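Side-chain contacts in malonyl CoA-acyl carrier protein transacylase (Synechocystis sp. PCC 6803 substr. Kazusa, PDB 4RR5), which catalyses transfer of the malonyl group from malonyl-CoA to holo-acyl carrier protein, a step of fatty acid biosynthesis: residues A[111-116]-A[236-241]; A[73-76]-A[80-83]. One frame throughout, in Å; residues are numbered along the deposited sequence.

Interaction 1 (A[111-116]-A[236-241]). With ACT (acetate ion), chain B.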
# COMPACT_ATOMS: atom_id res chain seq x y z
N LYS A 111 11.84 -5.54 -1.94
CA LYS A 111 12.64 -6.40 -1.08
C LYS A 111 13.52 -5.58 -0.16
O LYS A 111 13.59 -5.84 1.04
CB LYS A 111 13.48 -7.34 -1.93
CG LYS A 111 14.37 -8.30 -1.20
CD LYS A 111 15.07 -9.17 -2.26
CE LYS A 111 15.89 -10.28 -1.66
NZ LYS A 111 17.09 -9.73 -0.99
N GLN A 112 14.18 -4.58 -0.73
CA GLN A 112 15.06 -3.73 0.06
C GLN A 112 14.24 -2.87 1.00
O GLN A 112 14.56 -2.77 2.19
CB GLN A 112 15.94 -2.86 -0.83
CG GLN A 112 16.87 -1.94 -0.04
CD GLN A 112 17.86 -1.21 -0.94
OE1 GLN A 112 18.04 -1.58 -2.10
NE2 GLN A 112 18.50 -0.17 -0.40
N ARG A 113 13.16 -2.28 0.47
CA ARG A 113 12.30 -1.41 1.26
C ARG A 113 11.82 -2.11 2.52
O ARG A 113 11.87 -1.54 3.62
CB ARG A 113 11.09 -0.98 0.43
CG ARG A 113 10.17 -0.03 1.16
CD ARG A 113 8.78 -0.12 0.57
NE ARG A 113 7.98 1.07 0.82
CZ ARG A 113 6.82 1.06 1.47
NH1 ARG A 113 6.32 -0.08 1.92
NH2 ARG A 113 6.14 2.18 1.65
N SER A 114 11.38 -3.36 2.35
CA SER A 114 10.79 -4.14 3.44
C SER A 114 11.85 -4.62 4.42
O SER A 114 11.55 -4.85 5.60
CB SER A 114 10.00 -5.34 2.89
OG SER A 114 10.83 -6.27 2.20
N GLU A 115 13.09 -4.77 3.95
CA GLU A 115 14.18 -5.11 4.87
C GLU A 115 14.52 -3.95 5.79
O GLU A 115 14.64 -4.12 7.01
CB GLU A 115 15.42 -5.55 4.10
CG GLU A 115 15.36 -7.01 3.73
CD GLU A 115 16.36 -7.36 2.67
OE1 GLU A 115 17.35 -6.61 2.52
OE2 GLU A 115 16.15 -8.39 1.99
N VAL A 116 14.69 -2.77 5.18
CA VAL A 116 14.89 -1.52 5.89
C VAL A 116 13.87 -1.34 7.01
O VAL A 116 14.24 -1.14 8.16
CB VAL A 116 14.78 -0.32 4.91
CG1 VAL A 116 14.59 0.98 5.67
CG2 VAL A 116 15.99 -0.24 3.97
N GLN A 236 9.86 10.27 -0.98
CA GLN A 236 9.29 10.95 0.17
C GLN A 236 8.30 10.08 0.98
O GLN A 236 7.92 10.43 2.10
CB GLN A 236 8.60 12.23 -0.29
CG GLN A 236 9.59 13.31 -0.69
CD GLN A 236 8.95 14.44 -1.47
OE1 GLN A 236 7.73 14.47 -1.64
NE2 GLN A 236 9.76 15.37 -1.93
N GLN A 237 7.91 8.94 0.42
CA GLN A 237 6.79 8.19 0.97
C GLN A 237 7.07 7.56 2.32
O GLN A 237 6.18 7.47 3.16
CB GLN A 237 6.36 7.10 -0.01
CG GLN A 237 5.16 6.30 0.45
CD GLN A 237 5.15 4.93 -0.17
OE1 GLN A 237 6.17 4.23 -0.15
NE2 GLN A 237 4.01 4.54 -0.73
N MET A 238 8.31 7.14 2.54
CA MET A 238 8.56 6.31 3.70
C MET A 238 8.49 7.10 5.01
O MET A 238 8.13 6.54 6.05
CB MET A 238 9.90 5.61 3.58
CG MET A 238 10.10 4.57 4.67
SD MET A 238 11.69 3.76 4.64
CE MET A 238 11.56 2.88 3.09
N THR A 239 8.82 8.39 4.95
CA THR A 239 8.77 9.25 6.14
C THR A 239 7.49 10.07 6.21
O THR A 239 7.23 10.78 7.19
CB THR A 239 9.96 10.21 6.20
OG1 THR A 239 10.06 10.90 4.95
CG2 THR A 239 11.24 9.44 6.47
N GLY A 240 6.69 9.97 5.15
CA GLY A 240 5.55 10.82 4.99
C GLY A 240 4.26 10.07 5.13
O GLY A 240 4.24 8.84 5.15
N SER A 241 3.17 10.83 5.22
CA SER A 241 1.86 10.29 5.51
C SER A 241 1.17 9.77 4.25
O SER A 241 1.37 10.28 3.16
CB SER A 241 0.98 11.35 6.17
OG SER A 241 -0.23 10.77 6.63
C ACT B . 4.09 -0.28 5.36
O ACT B . 4.12 -0.25 4.09
OXT ACT B . 4.48 -1.34 5.92
CH3 ACT B . 3.62 0.89 6.20
O HOH W 1 8.72 3.97 -0.03

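Interaction 2 (A[73-76]-A[80-83])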
# COMPACT_ATOMS: atom_id res chain seq x y z
N LEU A 73 -3.03 -10.32 -15.09
CA LEU A 73 -4.17 -11.17 -15.38
C LEU A 73 -5.35 -10.34 -15.90
O LEU A 73 -6.01 -10.73 -16.87
CB LEU A 73 -4.57 -11.97 -14.15
CG LEU A 73 -3.59 -13.10 -13.84
CD1 LEU A 73 -3.96 -13.77 -12.53
CD2 LEU A 73 -3.56 -14.10 -14.99
N LEU A 74 -5.59 -9.20 -15.26
CA LEU A 74 -6.59 -8.23 -15.70
C LEU A 74 -6.31 -7.75 -17.13
O LEU A 74 -7.21 -7.72 -17.97
CB LEU A 74 -6.63 -7.04 -14.74
CG LEU A 74 -7.41 -7.36 -13.48
CD1 LEU A 74 -7.09 -6.38 -12.35
CD2 LEU A 74 -8.91 -7.41 -13.80
N ARG A 75 -5.06 -7.38 -17.39
CA ARG A 75 -4.65 -6.98 -18.73
C ARG A 75 -4.94 -8.06 -19.76
O ARG A 75 -5.55 -7.79 -20.79
CB ARG A 75 -3.17 -6.60 -18.76
CG ARG A 75 -2.91 -5.26 -18.06
CD ARG A 75 -1.57 -4.66 -18.45
NE ARG A 75 -1.39 -3.36 -17.82
CZ ARG A 75 -1.99 -2.24 -18.22
NH1 ARG A 75 -2.81 -2.24 -19.26
NH2 ARG A 75 -1.76 -1.11 -17.57
N ASP A 76 -4.53 -9.29 -19.46
CA ASP A 76 -4.77 -10.41 -20.35
C ASP A 76 -6.26 -10.59 -20.69
O ASP A 76 -6.60 -10.95 -21.82
CB ASP A 76 -4.22 -11.69 -19.73
CG ASP A 76 -3.94 -12.76 -20.77
OD1 ASP A 76 -3.03 -12.55 -21.61
OD2 ASP A 76 -4.64 -13.80 -20.75
N GLN A 80 -8.22 -2.56 -18.70
CA GLN A 80 -7.12 -1.63 -18.51
C GLN A 80 -7.52 -0.51 -17.57
O GLN A 80 -8.69 -0.14 -17.54
CB GLN A 80 -6.68 -1.06 -19.85
CG GLN A 80 -5.84 -2.03 -20.65
CD GLN A 80 -5.53 -1.52 -22.04
OE1 GLN A 80 -6.25 -0.67 -22.57
NE2 GLN A 80 -4.45 -2.03 -22.63
N PRO A 81 -6.56 0.02 -16.80
CA PRO A 81 -6.86 1.07 -15.81
C PRO A 81 -6.83 2.46 -16.43
O PRO A 81 -6.05 2.72 -17.35
CB PRO A 81 -5.73 0.91 -14.80
CG PRO A 81 -4.57 0.49 -15.65
CD PRO A 81 -5.14 -0.34 -16.79
N ASP A 82 -7.67 3.35 -15.93
CA ASP A 82 -7.58 4.75 -16.32
C ASP A 82 -6.69 5.48 -15.32
O ASP A 82 -5.87 6.31 -15.69
CB ASP A 82 -8.96 5.40 -16.40
CG ASP A 82 -9.84 4.77 -17.48
OD1 ASP A 82 -9.59 5.04 -18.68
OD2 ASP A 82 -10.78 4.03 -17.12
N TYR A 83 -6.86 5.13 -14.04
CA TYR A 83 -6.03 5.67 -12.96
C TYR A 83 -5.48 4.56 -12.08
O TYR A 83 -6.16 3.55 -11.86
CB TYR A 83 -6.84 6.63 -12.11
CG TYR A 83 -7.69 7.59 -12.92
CD1 TYR A 83 -7.11 8.68 -13.56
CD2 TYR A 83 -9.06 7.40 -13.04
CE1 TYR A 83 -7.87 9.56 -14.30
CE2 TYR A 83 -9.84 8.28 -13.78
CZ TYR A 83 -9.23 9.36 -14.41
OH TYR A 83 -9.99 10.24 -15.14

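Interaction 1 (A[111-116]-A[236-241])
Arg113 and Met238 bring the two backbones nearest, with their CA atoms 8.9 Å apart. Residues 111-116 are a piece of helix 103-119. Residues 236-241 form the loop between helix 227-235 and strand 242-243. Side chains span the gap. Arg113 and Met238 run past each other in opposite directions, and Met238 CE rests on Arg113 CG at 3.8 Å. Val116 CG1 adds an apolar contact to Met238 SD at 4.1 Å. With CG anti to the backbone N (chi1 -178°) and an extended chain, Arg113 reaches across to the loop. Arg113 NH2 gives a hydrogen bond of 2.7 Å to Gln237 OE1. The bond is bent, 138° at the hydrogen, and the donor sits above the carbonyl plane. One water bridges the same pair: it accepts from Arg113 NE at 3.1 Å, in the guanidinium plane, and donates to Gln237 OE1 at 2.6 Å. Arg113 NH1 also binds an acetate ion, O at 3.1 Å, and Gln60 OE1. The acetate probably comes from the crystallisation liquor. A leucine in place of Arg113 would have none of these N-H groups and would probably leave Gln237 OE1 and the acetate without their charged partner. Arg113 NH2 further bonds to Ser88 OG, and Gln237 NE2 to Ser88 O. The same loop holds His188 ND1 through Gly240 O. Ser88 and His188 are the active-site residues inferred by similarity. The arrangement fits the acyl-binding pocket of the FabD family, where an arginine beside the nucleophilic serine holds the malonyl carboxylate.

Interaction 2 (A[73-76]-A[80-83])
Arg75 meets Gln80 and Pro81 in the return from helix to strand of a beta-alpha-beta connection. The neighbouring parallel strands 3-7 and 83-86 are joined through several helices, the last being helix 56-76. Residues 73-76 are the final turn of that helix, and residues 80-83 lead into strand 83-86. The backbones are nearest at Arg75 and Gln80, 5.9 Å between CA atoms. The contact is made by the guanidinium of Arg75. Arg75 CG lies anti to the carbonyl carbon (chi1 -73°), and the extended chain beyond carries the charged group over to the loop. Arg75 NH1 touches Gln80 CG at 3.3 Å. The two side chains cross at about a right angle, with the guanidinium and amide planes 70° apart. Gln80 NE2 stays 3.8 Å from Arg75 NH1, and no hydrogen bond joins the segments. Arg75 NH2 packs against the proline ring, 3.6 Å from Pro81 CD and 3.8 Å from Pro81 CG. The touch is therefore one of van der Waals contact, between guanidinium nitrogens and aliphatic carbons. Arg75 NH2 has a polar partner elsewhere, Ala97 O at the end of helix 90-97. Leu74 and Pro81 both touch Trp5 of strand 3-7, and Leu74 also packs on Leu290 of helix 287-291. Backbone hydrogen bonds of Asp82 and Tyr83 with Thr3, and of Tyr83 with Trp5, bring the chain alongside strand 3-7.

How the interactions relate
The two contacts lie on opposite sides of the chain's centre. Their own centres are about 26 Å apart, and their nearest atoms are about 15 Å apart, so they do not touch. Interaction 1 lies at the probable active site: at the nearest atoms, the side chain of Arg113 is about 3 Å from that of Ser88, and that of Gln237 about 4 Å from that of His188. Interaction 2 is away from these residues. Two helices reach both contacts: helix 56-76 runs from beside interaction 1 to Arg75 at its end, and helix 90-97 runs from Tyr92, beside interaction 1, to the end near interaction 2. Strand 83-86, entered through interaction 2, leads to Ser88.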